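Local coordinates for protein thermosome subunit (PDB 3AQ1) that probably helps other proteins to fold in an ATP-dependent way, as a member of the group II chaperonin (thermosome) family, at residues 191-196 with 282-287; 241-246 with 265-270; 231-236 with 286-291; 225-230 with 250-255. All blocks are in the same frame, centred on the assembly; numbering follows the deposited sequence.

Overall arrangement
All four contacts belong to one alpha/beta unit, on the same side of the chain's centre, and each touches the others. Interactions 1, 2 and 4 are partly buried, whereas interaction 3 is a surface contact. Interaction 1 and interaction 2 lie at the neighbouring parallel strands 184-193 and 241-244, their centres about 9 Å apart; both rest on backbone hydrogen bonds with apolar side chains beneath. Interaction 3 and interaction 4 instead share helix 226-235 and depend on side chains: a salt bridge with leucine-valine packing in one, a methionine-alanine contact and an arginine-tyrosine bond in the other. Interaction 3 also reuses Leu287 of interaction 1, so the loop 282-291 reaches both strand and helix.

Interaction 1. Residues 191-196 with 282-287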
loop_
_atom_site.group_PDB
_atom_site.type_symbol
_atom_site.label_atom_id
_atom_site.label_comp_id
_atom_site.label_asym_id
_atom_site.label_seq_id
_atom_site.Cartn_x
_atom_site.Cartn_y
_atom_site.Cartn_z
ATOM N N LEU A 191 16.444 -16.777 -18.227
ATOM C CA LEU A 191 17.194 -17.439 -17.167
ATOM C C LEU A 191 17.656 -16.390 -16.147
ATOM O O LEU A 191 18.245 -15.383 -16.524
ATOM C CB LEU A 191 18.396 -18.185 -17.771
ATOM C CG LEU A 191 19.347 -18.957 -16.856
ATOM C CD1 LEU A 191 18.689 -20.219 -16.334
ATOM C CD2 LEU A 191 20.644 -19.298 -17.573
ATOM N N LEU A 192 17.373 -16.608 -14.866
ATOM C CA LEU A 192 17.841 -15.689 -13.820
ATOM C C LEU A 192 18.987 -16.312 -13.028
ATOM O O LEU A 192 18.847 -17.414 -12.505
ATOM C CB LEU A 192 16.692 -15.277 -12.886
ATOM C CG LEU A 192 15.467 -14.776 -13.661
ATOM C CD1 LEU A 192 14.278 -14.514 -12.762
ATOM C CD2 LEU A 192 15.823 -13.548 -14.435
ATOM N N LEU A 193 20.125 -15.619 -12.963
ATOM C CA LEU A 193 21.277 -16.093 -12.193
ATOM C C LEU A 193 21.594 -15.148 -11.054
ATOM O O LEU A 193 21.770 -13.956 -11.265
ATOM C CB LEU A 193 22.524 -16.211 -13.078
ATOM C CG LEU A 193 22.446 -17.055 -14.362
ATOM C CD1 LEU A 193 23.800 -17.153 -15.057
ATOM C CD2 LEU A 193 21.914 -18.430 -14.066
ATOM N N SER A 194 21.675 -15.676 -9.842
ATOM C CA SER A 194 22.173 -14.893 -8.712
ATOM C C SER A 194 23.665 -15.178 -8.553
ATOM O O SER A 194 24.381 -14.456 -7.873
ATOM C CB SER A 194 21.428 -15.247 -7.428
ATOM O OG SER A 194 21.691 -16.594 -7.057
ATOM N N CYS A 195 24.132 -16.238 -9.199
ATOM C CA CYS A 195 25.549 -16.544 -9.192
ATOM C C CYS A 195 26.266 -15.847 -10.338
ATOM O O CYS A 195 25.660 -15.550 -11.366
ATOM C CB CYS A 195 25.779 -18.056 -9.266
ATOM S SG CYS A 195 25.215 -18.846 -10.755
ATOM N N PRO A 196 27.569 -15.595 -10.164
ATOM C CA PRO A 196 28.382 -14.991 -11.219
ATOM C C PRO A 196 28.652 -16.011 -12.306
ATOM O O PRO A 196 28.679 -17.208 -12.022
ATOM C CB PRO A 196 29.712 -14.677 -10.508
ATOM C CG PRO A 196 29.492 -14.967 -9.052
ATOM C CD PRO A 196 28.380 -15.958 -8.993
ATOM N N THR A 282 13.005 -19.188 -12.286
ATOM C CA THR A 282 13.495 -19.546 -10.971
ATOM C C THR A 282 14.947 -19.126 -10.849
ATOM O O THR A 282 15.802 -19.575 -11.603
ATOM C CB THR A 282 13.345 -21.050 -10.711
ATOM O OG1 THR A 282 11.991 -21.441 -10.974
ATOM C CG2 THR A 282 13.695 -21.372 -9.264
ATOM N N ILE A 283 15.210 -18.234 -9.904
ATOM C CA ILE A 283 16.547 -17.719 -9.673
ATOM C C ILE A 283 17.482 -18.861 -9.327
ATOM O O ILE A 283 17.200 -19.652 -8.438
ATOM C CB ILE A 283 16.558 -16.704 -8.517
ATOM C CG1 ILE A 283 15.429 -15.682 -8.699
ATOM C CG2 ILE A 283 17.915 -16.060 -8.418
ATOM C CD1 ILE A 283 15.652 -14.363 -8.001
ATOM N N ILE A 284 18.605 -18.930 -10.027
ATOM C CA ILE A 284 19.510 -20.062 -9.941
ATOM C C ILE A 284 20.796 -19.679 -9.245
ATOM O O ILE A 284 21.378 -18.631 -9.546
ATOM C CB ILE A 284 19.857 -20.537 -11.339
ATOM C CG1 ILE A 284 18.778 -21.476 -11.849
ATOM C CG2 ILE A 284 21.206 -21.195 -11.362
ATOM C CD1 ILE A 284 19.010 -21.835 -13.268
ATOM N N GLN A 285 21.247 -20.528 -8.319
ATOM C CA GLN A 285 22.469 -20.248 -7.563
ATOM C C GLN A 285 23.624 -21.129 -7.994
ATOM O O GLN A 285 24.781 -20.763 -7.831
ATOM C CB GLN A 285 22.241 -20.389 -6.060
ATOM C CG GLN A 285 22.100 -19.068 -5.335
ATOM C CD GLN A 285 20.670 -18.792 -4.914
ATOM O OE1 GLN A 285 19.881 -19.722 -4.745
ATOM N NE2 GLN A 285 20.329 -17.510 -4.730
ATOM N N ASP A 286 23.303 -22.290 -8.547
ATOM C CA ASP A 286 24.319 -23.232 -8.989
ATOM C C ASP A 286 24.138 -23.413 -10.486
ATOM O O ASP A 286 23.077 -23.837 -10.933
ATOM C CB ASP A 286 24.146 -24.569 -8.250
ATOM C CG ASP A 286 25.278 -25.573 -8.526
ATOM O OD1 ASP A 286 26.041 -25.406 -9.504
ATOM O OD2 ASP A 286 25.395 -26.554 -7.755
ATOM N N LEU A 287 25.163 -23.074 -11.263
ATOM C CA LEU A 287 25.110 -23.261 -12.715
ATOM C C LEU A 287 24.972 -24.734 -13.107
ATOM O O LEU A 287 24.608 -25.057 -14.243
ATOM C CB LEU A 287 26.353 -22.669 -13.390
ATOM C CG LEU A 287 26.617 -21.165 -13.319
ATOM C CD1 LEU A 287 28.030 -20.872 -13.776
ATOM C CD2 LEU A 287 25.606 -20.376 -14.145
HETATM O O HOH W 1 15.901 -18.827 -14.268
#
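Ile284 docks its backbone against the end of strand 184-193 in a single parallel bridge to Leu193. Its N gives a hydrogen bond to Leu192 O (2.9 Å), and its O receives one from Ser194 N (3.0 Å, 163° at the hydrogen). The same Ile284 O also accepts from Ser194 OG at 3.2 Å, which arrives well above the carbonyl plane but from the same face as the amide; a chi1 of 65° swings the hydroxyl over to it. With an alanine here the hydroxyl's bond is lost, and Ile284 O would probably keep just the Ser194 N bond from this segment. The packed side is apolar: Ile284 CD1 crosses the Leu191 side chain at about a right angle, while Ile284 CG2 lies alongside Leu193 CD2 (3.9 Å). Leu287 closes this side, its CD2 meeting Leu193 CD1 and its CG the sulfur of Cys195 (3.7 Å). Gln285 and Thr282, by contrast, are exposed. At the start of the pairing a water bridges Leu192 N and Thr282 O. Leu191 and Leu193 face Val234 of helix 226-235, whereas Leu192 faces helix 269-279, the layering of an alpha/beta sandwich, with loop 282-287 paired along the strand's end.

Interaction 2. Residues 241-246 with 265-270; sequences VVFCQK and RRVKKS
Lys246 O takes the backbone N-H of Arg266 at 3.0 Å in an almost straight bond (171° at the hydrogen), although the donor stands well above the carbonyl plane. A second backbone hydrogen bond runs alongside: Val267 N donates to Cys244 O, also at 3.0 Å, more bent but tilted only slightly from the carbonyl plane. The order is reversed, Arg266 pairing with the later residue and Val267 with the earlier one; Arg266 has a positive phi (45°), consistent with the chain turning here. Beneath this pairing, Val267 CG2 meets Phe243 CD1 at the ring edge, 4.1 Å away, and both residues rest on Leu272 of helix 269-279. Gln245 works on the outer side. With CG anti to the backbone N (chi1 179°) and the chain extended, its CG passes Val267 O at 3.4 Å and its amide lies across the methylenes of Lys269, OE1 being 3.4 Å from Lys269 CG. Cut back to an alanine, this side chain would no longer lie over Val267 O, and the Lys269 chain is likely to be freer to turn. Strands 241-244 and 262-264 are parallel neighbours joined through helix 250-258, a beta-alpha-beta crossover, and this contact lies just past their ends, where the parallel register has been lost. Since both hydrogen bonds between the segments join backbone atoms, the hold does not depend on the polar ends of the long side chains; Lys246 NZ instead bonds Ser194 O.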
loop_
_atom_site.group_PDB
_atom_site.type_symbol
_atom_site.label_atom_id
_atom_site.label_comp_id
_atom_site.label_asym_id
_atom_site.label_seq_id
_atom_site.Cartn_x
_atom_site.Cartn_y
_atom_site.Cartn_z
ATOM N N VAL A 241 17.551 -15.221 -23.032
ATOM C CA VAL A 241 17.809 -14.012 -22.296
ATOM C C VAL A 241 18.322 -14.429 -20.935
ATOM O O VAL A 241 17.733 -15.302 -20.278
ATOM C CB VAL A 241 16.513 -13.216 -22.144
ATOM C CG1 VAL A 241 16.682 -12.112 -21.142
ATOM C CG2 VAL A 241 16.064 -12.694 -23.503
ATOM N N VAL A 242 19.437 -13.831 -20.535
ATOM C CA VAL A 242 20.017 -14.118 -19.235
ATOM C C VAL A 242 20.179 -12.825 -18.451
ATOM O O VAL A 242 20.809 -11.886 -18.927
ATOM C CB VAL A 242 21.387 -14.778 -19.378
ATOM C CG1 VAL A 242 21.958 -15.077 -18.026
ATOM C CG2 VAL A 242 21.276 -16.041 -20.183
ATOM N N PHE A 243 19.589 -12.777 -17.263
ATOM C CA PHE A 243 19.861 -11.706 -16.307
ATOM C C PHE A 243 20.743 -12.251 -15.197
ATOM O O PHE A 243 20.379 -13.202 -14.513
ATOM C CB PHE A 243 18.565 -11.158 -15.711
ATOM C CG PHE A 243 17.730 -10.390 -16.685
ATOM C CD1 PHE A 243 18.010 -9.060 -16.954
ATOM C CD2 PHE A 243 16.658 -10.991 -17.326
ATOM C CE1 PHE A 243 17.241 -8.340 -17.862
ATOM C CE2 PHE A 243 15.879 -10.282 -18.222
ATOM C CZ PHE A 243 16.165 -8.949 -18.492
ATOM N N CYS A 244 21.914 -11.665 -15.020
ATOM C CA CYS A 244 22.816 -12.132 -13.982
ATOM C C CYS A 244 22.966 -11.073 -12.898
ATOM O O CYS A 244 23.158 -9.898 -13.181
ATOM C CB CYS A 244 24.176 -12.500 -14.567
ATOM S SG CYS A 244 25.341 -13.129 -13.367
ATOM N N GLN A 245 22.866 -11.489 -11.647
ATOM C CA GLN A 245 22.950 -10.541 -10.567
ATOM C C GLN A 245 24.390 -10.058 -10.429
ATOM O O GLN A 245 24.636 -8.966 -9.937
ATOM C CB GLN A 245 22.451 -11.168 -9.266
ATOM C CG GLN A 245 22.519 -10.237 -8.072
ATOM C CD GLN A 245 22.171 -10.930 -6.777
ATOM O OE1 GLN A 245 21.245 -11.742 -6.718
ATOM N NE2 GLN A 245 22.911 -10.614 -5.726
ATOM N N LYS A 246 25.343 -10.869 -10.871
ATOM C CA LYS A 246 26.746 -10.520 -10.694
ATOM C C LYS A 246 27.463 -10.409 -12.025
ATOM O O LYS A 246 26.838 -10.140 -13.043
ATOM C CB LYS A 246 27.447 -11.507 -9.756
ATOM C CG LYS A 246 27.196 -11.210 -8.277
ATOM C CD LYS A 246 27.040 -12.479 -7.448
ATOM C CE LYS A 246 26.497 -12.168 -6.050
ATOM N NZ LYS A 246 26.060 -13.402 -5.320
ATOM N N ARG A 265 24.551 -7.992 -17.185
ATOM C CA ARG A 265 25.318 -8.283 -15.980
ATOM C C ARG A 265 24.943 -7.317 -14.860
ATOM O O ARG A 265 24.294 -6.307 -15.104
ATOM C CB ARG A 265 26.811 -8.173 -16.267
ATOM C CG ARG A 265 27.301 -6.750 -16.400
ATOM C CD ARG A 265 28.655 -6.651 -17.116
ATOM N NE ARG A 265 29.095 -5.265 -17.187
ATOM C CZ ARG A 265 29.943 -4.714 -16.325
ATOM N NH1 ARG A 265 30.468 -5.439 -15.346
ATOM N NH2 ARG A 265 30.275 -3.438 -16.447
ATOM N N ARG A 266 25.360 -7.648 -13.639
ATOM C CA ARG A 266 25.171 -6.813 -12.443
ATOM C C ARG A 266 23.759 -6.216 -12.290
ATOM O O ARG A 266 23.562 -4.994 -12.320
ATOM C CB ARG A 266 26.264 -5.736 -12.354
ATOM C CG ARG A 266 27.668 -6.316 -12.433
ATOM C CD ARG A 266 28.748 -5.437 -11.807
ATOM N NE ARG A 266 30.061 -6.075 -11.923
ATOM C CZ ARG A 266 30.471 -7.098 -11.172
ATOM N NH1 ARG A 266 29.670 -7.602 -10.231
ATOM N NH2 ARG A 266 31.680 -7.625 -11.366
ATOM N N VAL A 267 22.781 -7.100 -12.121
ATOM C CA VAL A 267 21.389 -6.708 -12.043
ATOM C C VAL A 267 21.014 -6.653 -10.597
ATOM O O VAL A 267 21.361 -7.566 -9.835
ATOM C CB VAL A 267 20.480 -7.719 -12.785
ATOM C CG1 VAL A 267 19.001 -7.478 -12.476
ATOM C CG2 VAL A 267 20.704 -7.603 -14.235
ATOM N N LYS A 268 20.319 -5.582 -10.213
ATOM C CA LYS A 268 19.931 -5.407 -8.821
ATOM C C LYS A 268 19.092 -6.595 -8.369
ATOM O O LYS A 268 18.121 -6.951 -9.032
ATOM C CB LYS A 268 19.160 -4.100 -8.612
ATOM C CG LYS A 268 19.959 -2.846 -8.936
ATOM C CD LYS A 268 19.199 -1.561 -8.588
ATOM C CE LYS A 268 17.914 -1.437 -9.384
ATOM N NZ LYS A 268 17.162 -0.185 -9.069
ATOM N N LYS A 269 19.487 -7.197 -7.248
ATOM C CA LYS A 269 18.739 -8.270 -6.587
ATOM C C LYS A 269 17.213 -8.063 -6.582
ATOM O O LYS A 269 16.450 -9.019 -6.666
ATOM C CB LYS A 269 19.265 -8.473 -5.151
ATOM C CG LYS A 269 19.226 -9.914 -4.636
ATOM C CD LYS A 269 19.994 -10.091 -3.305
ATOM C CE LYS A 269 20.239 -11.584 -2.978
ATOM N NZ LYS A 269 21.290 -11.837 -1.935
ATOM N N SER A 270 16.756 -6.825 -6.485
ATOM C CA SER A 270 15.320 -6.594 -6.394
ATOM C C SER A 270 14.672 -6.656 -7.766
ATOM O O SER A 270 13.495 -6.997 -7.896
ATOM C CB SER A 270 15.034 -5.239 -5.749
ATOM O OG SER A 270 15.442 -4.189 -6.608
#

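Interaction 3. Residues 231-236 with 286-291; sequences AEKVIA and DLDQIT
Lys233 NZ reaches out from helix 226-235 to Asp288 OD1, a salt bridge of 2.7 Å that uses the syn lone pair of the carboxylate oxygen. The lysine chain is fully extended beyond CG, and its methylenes run up to the same oxygen, Lys233 CE lying 3.2 Å from Asp288 OD1. Below this charged pair the contact turns apolar. Leu287 CD2 approaches Val234 CG2 at 4.2 Å, the two side chains slanting across one another, and Ile290 brings its CD1 to 3.9 Å from Lys233 O. With CG1 of Ile290 beside the backbone N (chi1 -58°), the chain extends and carries CD1 up to the helix backbone. The partner loop is a type I beta turn from Asp286 to Gln289 whose first residue also makes an Asx turn, so one short bend presents Leu287 to Val234 of the helix and Asp288 to the lysine at the surface. Two bonds set its shape: Gln289 N to Asp286 O at 3.2 Å, and Asp288 N to Asp286 OD1 at 2.8 Å, the latter meeting the carboxylate from above its plane. Asp286 thus acts from the second shell, fixing the backbone of the residue that makes the salt bridge. Further out, Val234 lies on Leu191 and Leu193 of strand 184-193, Ile290 on Leu191 and Ile284, and Thr291 N is held by the side chain of Asp294.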
loop_
_atom_site.group_PDB
_atom_site.type_symbol
_atom_site.label_atom_id
_atom_site.label_comp_id
_atom_site.label_asym_id
_atom_site.label_seq_id
_atom_site.Cartn_x
_atom_site.Cartn_y
_atom_site.Cartn_z
ATOM N N ALA A 231 30.324 -20.872 -19.875
ATOM C CA ALA A 231 29.354 -20.309 -20.799
ATOM C C ALA A 231 28.410 -21.383 -21.355
ATOM O O ALA A 231 27.202 -21.164 -21.466
ATOM C CB ALA A 231 30.060 -19.553 -21.922
ATOM N N GLU A 232 28.953 -22.550 -21.688
ATOM C CA GLU A 232 28.143 -23.603 -22.299
ATOM C C GLU A 232 26.983 -24.070 -21.404
ATOM O O GLU A 232 25.911 -24.434 -21.895
ATOM C CB GLU A 232 29.013 -24.785 -22.732
ATOM C CG GLU A 232 28.245 -25.847 -23.483
ATOM C CD GLU A 232 27.695 -25.338 -24.804
ATOM O OE1 GLU A 232 28.286 -24.383 -25.364
ATOM O OE2 GLU A 232 26.680 -25.903 -25.281
ATOM N N LYS A 233 27.189 -24.048 -20.092
ATOM C CA LYS A 233 26.115 -24.408 -19.173
ATOM C C LYS A 233 24.963 -23.392 -19.232
ATOM O O LYS A 233 23.804 -23.756 -19.068
ATOM C CB LYS A 233 26.649 -24.566 -17.746
ATOM C CG LYS A 233 27.814 -25.551 -17.628
ATOM C CD LYS A 233 28.305 -25.682 -16.197
ATOM C CE LYS A 233 29.310 -26.809 -16.046
ATOM N NZ LYS A 233 29.987 -26.736 -14.720
ATOM N N VAL A 234 25.280 -22.121 -19.475
ATOM C CA VAL A 234 24.247 -21.114 -19.672
ATOM C C VAL A 234 23.598 -21.313 -21.035
ATOM O O VAL A 234 22.368 -21.298 -21.156
ATOM C CB VAL A 234 24.791 -19.657 -19.574
ATOM C CG1 VAL A 234 23.719 -18.669 -19.966
ATOM C CG2 VAL A 234 25.308 -19.349 -18.169
ATOM N N ILE A 235 24.421 -21.504 -22.062
ATOM C CA ILE A 235 23.894 -21.669 -23.416
ATOM C C ILE A 235 22.948 -22.867 -23.511
ATOM O O ILE A 235 21.911 -22.799 -24.159
ATOM C CB ILE A 235 25.011 -21.844 -24.449
ATOM C CG1 ILE A 235 26.044 -20.724 -24.320
ATOM C CG2 ILE A 235 24.427 -21.872 -25.833
ATOM C CD1 ILE A 235 26.643 -20.290 -25.647
ATOM N N ALA A 236 23.316 -23.947 -22.829
ATOM C CA ALA A 236 22.561 -25.192 -22.836
ATOM C C ALA A 236 21.206 -25.156 -22.106
ATOM O O ALA A 236 20.448 -26.127 -22.142
ATOM C CB ALA A 236 23.425 -26.316 -22.274
ATOM N N ASP A 286 23.303 -22.290 -8.547
ATOM C CA ASP A 286 24.319 -23.232 -8.989
ATOM C C ASP A 286 24.138 -23.413 -10.486
ATOM O O ASP A 286 23.077 -23.837 -10.933
ATOM C CB ASP A 286 24.146 -24.569 -8.250
ATOM C CG ASP A 286 25.278 -25.573 -8.526
ATOM O OD1 ASP A 286 26.041 -25.406 -9.504
ATOM O OD2 ASP A 286 25.395 -26.554 -7.755
ATOM N N LEU A 287 25.163 -23.074 -11.263
ATOM C CA LEU A 287 25.110 -23.261 -12.715
ATOM C C LEU A 287 24.972 -24.734 -13.107
ATOM O O LEU A 287 24.608 -25.057 -14.243
ATOM C CB LEU A 287 26.353 -22.669 -13.390
ATOM C CG LEU A 287 26.617 -21.165 -13.319
ATOM C CD1 LEU A 287 28.030 -20.872 -13.776
ATOM C CD2 LEU A 287 25.606 -20.376 -14.145
ATOM N N ASP A 288 25.276 -25.627 -12.171
ATOM C CA ASP A 288 25.286 -27.057 -12.464
ATOM C C ASP A 288 23.892 -27.661 -12.331
ATOM O O ASP A 288 23.655 -28.812 -12.706
ATOM C CB ASP A 288 26.290 -27.779 -11.558
ATOM C CG ASP A 288 27.723 -27.592 -12.020
ATOM O OD1 ASP A 288 27.938 -27.627 -13.253
ATOM O OD2 ASP A 288 28.623 -27.416 -11.161
ATOM N N GLN A 289 22.967 -26.864 -11.813
ATOM C CA GLN A 289 21.627 -27.351 -11.549
ATOM C C GLN A 289 20.567 -26.473 -12.195
ATOM O O GLN A 289 19.700 -25.926 -11.518
ATOM C CB GLN A 289 21.413 -27.484 -10.042
ATOM C CG GLN A 289 22.259 -28.606 -9.431
ATOM C CD GLN A 289 22.298 -28.576 -7.915
ATOM O OE1 GLN A 289 22.345 -27.504 -7.302
ATOM N NE2 GLN A 289 22.293 -29.759 -7.300
ATOM N N ILE A 290 20.641 -26.350 -13.516
ATOM C CA ILE A 290 19.654 -25.588 -14.265
ATOM C C ILE A 290 18.675 -26.539 -14.915
ATOM O O ILE A 290 19.077 -27.424 -15.655
ATOM C CB ILE A 290 20.306 -24.747 -15.380
ATOM C CG1 ILE A 290 21.346 -23.802 -14.807
ATOM C CG2 ILE A 290 19.264 -23.943 -16.135
ATOM C CD1 ILE A 290 21.811 -22.783 -15.802
ATOM N N THR A 291 17.390 -26.340 -14.649
ATOM C CA THR A 291 16.336 -27.183 -15.213
ATOM C C THR A 291 15.664 -26.465 -16.359
ATOM O O THR A 291 15.912 -25.291 -16.596
ATOM C CB THR A 291 15.230 -27.477 -14.176
ATOM O OG1 THR A 291 15.821 -27.880 -12.935
ATOM C CG2 THR A 291 14.301 -28.572 -14.668
#

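Interaction 4. Residues 225-230 with 250-255; sequences KMMREM and DMAQYY
Arg228 and Tyr255 meet with their side chains at about a right angle and the guanidinium plane turned 72° from the ring. Tyr255 CG stands beside its backbone N (chi1 -63°), which carries the ring toward helix 226-235. The arginine chain, extended from CG to NE, passes the phenol end of the ring: its CG comes obliquely to Tyr255 CE2 at 3.4 Å, and NE then donates to Tyr255 OH at 3.1 Å. That bond is bent, and the hydroxyl sits near the guanidinium edge, tilted somewhat out of its plane. Further back, toward the root of the ring, the edge at Tyr255 CD2 lies 4.0 Å from Met227 O. These residues belong to helices 226-230 and 250-255, whose axes pass 8.7 Å apart at a crossing angle of -52°. They are the connecting helices of two successive beta-alpha-beta units, which run from strand 184-193 through 241-244 to 262-264. At the closest backbone approach Met227 faces Ala252. The small methyl lets the methionine in: its CG rests 3.8 Å from Ala252 CB and also touches Met251 CB, while its bent chain carries the far end away toward Phe199. Ala231, the next helical turn, continues the same seam against Ala252 and Tyr255.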
loop_
_atom_site.group_PDB
_atom_site.type_symbol
_atom_site.label_atom_id
_atom_site.label_comp_id
_atom_site.label_asym_id
_atom_site.label_seq_id
_atom_site.Cartn_x
_atom_site.Cartn_y
_atom_site.Cartn_z
ATOM N N LYS A 225 40.276 -22.025 -21.634
ATOM C CA LYS A 225 39.083 -22.735 -22.098
ATOM C C LYS A 225 38.135 -23.049 -20.941
ATOM O O LYS A 225 37.028 -23.545 -21.149
ATOM C CB LYS A 225 39.476 -24.030 -22.819
ATOM C CG LYS A 225 38.341 -24.711 -23.593
ATOM C CD LYS A 225 38.834 -25.893 -24.438
ATOM C CE LYS A 225 37.732 -26.411 -25.378
ATOM N NZ LYS A 225 38.188 -27.487 -26.328
ATOM N N MET A 226 38.587 -22.770 -19.722
ATOM C CA MET A 226 37.767 -22.916 -18.523
ATOM C C MET A 226 36.396 -22.290 -18.732
ATOM O O MET A 226 35.378 -22.749 -18.199
ATOM C CB MET A 226 38.444 -22.194 -17.354
ATOM C CG MET A 226 39.645 -22.906 -16.774
ATOM S SD MET A 226 39.120 -24.373 -15.873
ATOM C CE MET A 226 37.957 -23.652 -14.717
ATOM N N MET A 227 36.393 -21.221 -19.516
ATOM C CA MET A 227 35.239 -20.351 -19.627
ATOM C C MET A 227 34.277 -20.835 -20.710
ATOM O O MET A 227 33.122 -20.420 -20.748
ATOM C CB MET A 227 35.712 -18.914 -19.884
ATOM C CG MET A 227 34.881 -17.821 -19.236
ATOM S SD MET A 227 34.366 -18.126 -17.532
ATOM C CE MET A 227 35.903 -18.648 -16.790
ATOM N N ARG A 228 34.750 -21.720 -21.582
ATOM C CA ARG A 228 33.867 -22.339 -22.569
ATOM C C ARG A 228 32.812 -23.166 -21.846
ATOM O O ARG A 228 31.610 -22.997 -22.073
ATOM C CB ARG A 228 34.658 -23.216 -23.541
ATOM C CG ARG A 228 34.569 -22.767 -24.993
ATOM C CD ARG A 228 35.736 -23.307 -25.807
ATOM N NE ARG A 228 35.875 -22.609 -27.084
ATOM C CZ ARG A 228 35.371 -23.043 -28.237
ATOM N NH1 ARG A 228 34.695 -24.186 -28.285
ATOM N NH2 ARG A 228 35.549 -22.334 -29.346
ATOM N N GLU A 229 33.272 -24.044 -20.959
ATOM C CA GLU A 229 32.374 -24.868 -20.159
ATOM C C GLU A 229 31.440 -24.067 -19.236
ATOM O O GLU A 229 30.300 -24.467 -18.996
ATOM C CB GLU A 229 33.166 -25.905 -19.364
ATOM C CG GLU A 229 33.850 -26.923 -20.245
ATOM C CD GLU A 229 34.561 -27.989 -19.445
ATOM O OE1 GLU A 229 34.817 -27.745 -18.242
ATOM O OE2 GLU A 229 34.860 -29.066 -20.019
ATOM N N MET A 230 31.913 -22.941 -18.714
ATOM C CA MET A 230 31.043 -22.093 -17.912
ATOM C C MET A 230 29.931 -21.527 -18.789
ATOM O O MET A 230 28.743 -21.686 -18.497
ATOM C CB MET A 230 31.846 -20.962 -17.299
ATOM C CG MET A 230 31.069 -20.049 -16.379
ATOM S SD MET A 230 31.988 -19.948 -14.854
ATOM C CE MET A 230 31.934 -21.684 -14.374
ATOM N N ASP A 250 34.315 -11.804 -19.558
ATOM C CA ASP A 250 34.335 -11.306 -20.928
ATOM C C ASP A 250 34.246 -12.401 -21.981
ATOM O O ASP A 250 33.497 -12.289 -22.958
ATOM C CB ASP A 250 35.601 -10.502 -21.153
ATOM C CG ASP A 250 35.565 -9.193 -20.445
ATOM O OD1 ASP A 250 36.523 -8.896 -19.695
ATOM O OD2 ASP A 250 34.560 -8.479 -20.640
ATOM N N MET A 251 35.043 -13.446 -21.788
ATOM C CA MET A 251 35.089 -14.553 -22.723
ATOM C C MET A 251 33.756 -15.308 -22.715
ATOM O O MET A 251 33.216 -15.642 -23.762
ATOM C CB MET A 251 36.253 -15.474 -22.389
ATOM C CG MET A 251 36.630 -16.394 -23.525
ATOM S SD MET A 251 37.509 -15.581 -24.870
ATOM C CE MET A 251 38.887 -14.877 -23.968
ATOM N N ALA A 252 33.211 -15.550 -21.529
ATOM C CA ALA A 252 31.871 -16.100 -21.429
ATOM C C ALA A 252 30.829 -15.209 -22.123
ATOM O O ALA A 252 29.817 -15.698 -22.623
ATOM C CB ALA A 252 31.501 -16.337 -19.985
ATOM N N GLN A 253 31.060 -13.903 -22.153
ATOM C CA GLN A 253 30.128 -13.040 -22.850
ATOM C C GLN A 253 30.231 -13.246 -24.348
ATOM O O GLN A 253 29.245 -13.133 -25.065
ATOM C CB GLN A 253 30.377 -11.586 -22.518
ATOM C CG GLN A 253 29.858 -11.155 -21.174
ATOM C CD GLN A 253 29.976 -9.667 -21.004
ATOM O OE1 GLN A 253 30.295 -9.176 -19.932
ATOM N NE2 GLN A 253 29.737 -8.943 -22.079
ATOM N N TYR A 254 31.431 -13.559 -24.820
ATOM C CA TYR A 254 31.650 -13.784 -26.246
ATOM C C TYR A 254 30.904 -15.026 -26.769
ATOM O O TYR A 254 30.238 -14.975 -27.800
ATOM C CB TYR A 254 33.148 -13.872 -26.551
ATOM C CG TYR A 254 33.443 -14.209 -27.992
ATOM C CD1 TYR A 254 33.176 -13.298 -28.998
ATOM C CD2 TYR A 254 33.976 -15.449 -28.348
ATOM C CE1 TYR A 254 33.433 -13.601 -30.313
ATOM C CE2 TYR A 254 34.237 -15.759 -29.659
ATOM C CZ TYR A 254 33.964 -14.831 -30.645
ATOM O OH TYR A 254 34.220 -15.116 -31.970
ATOM N N TYR A 255 31.017 -16.132 -26.040
ATOM C CA TYR A 255 30.299 -17.365 -26.355
ATOM C C TYR A 255 28.791 -17.201 -26.262
ATOM O O TYR A 255 28.049 -17.673 -27.131
ATOM C CB TYR A 255 30.760 -18.489 -25.425
ATOM C CG TYR A 255 32.219 -18.811 -25.597
ATOM C CD1 TYR A 255 32.794 -18.851 -26.861
ATOM C CD2 TYR A 255 33.023 -19.079 -24.505
ATOM C CE1 TYR A 255 34.135 -19.140 -27.031
ATOM C CE2 TYR A 255 34.366 -19.374 -24.664
ATOM C CZ TYR A 255 34.913 -19.400 -25.926
ATOM O OH TYR A 255 36.247 -19.689 -26.078
#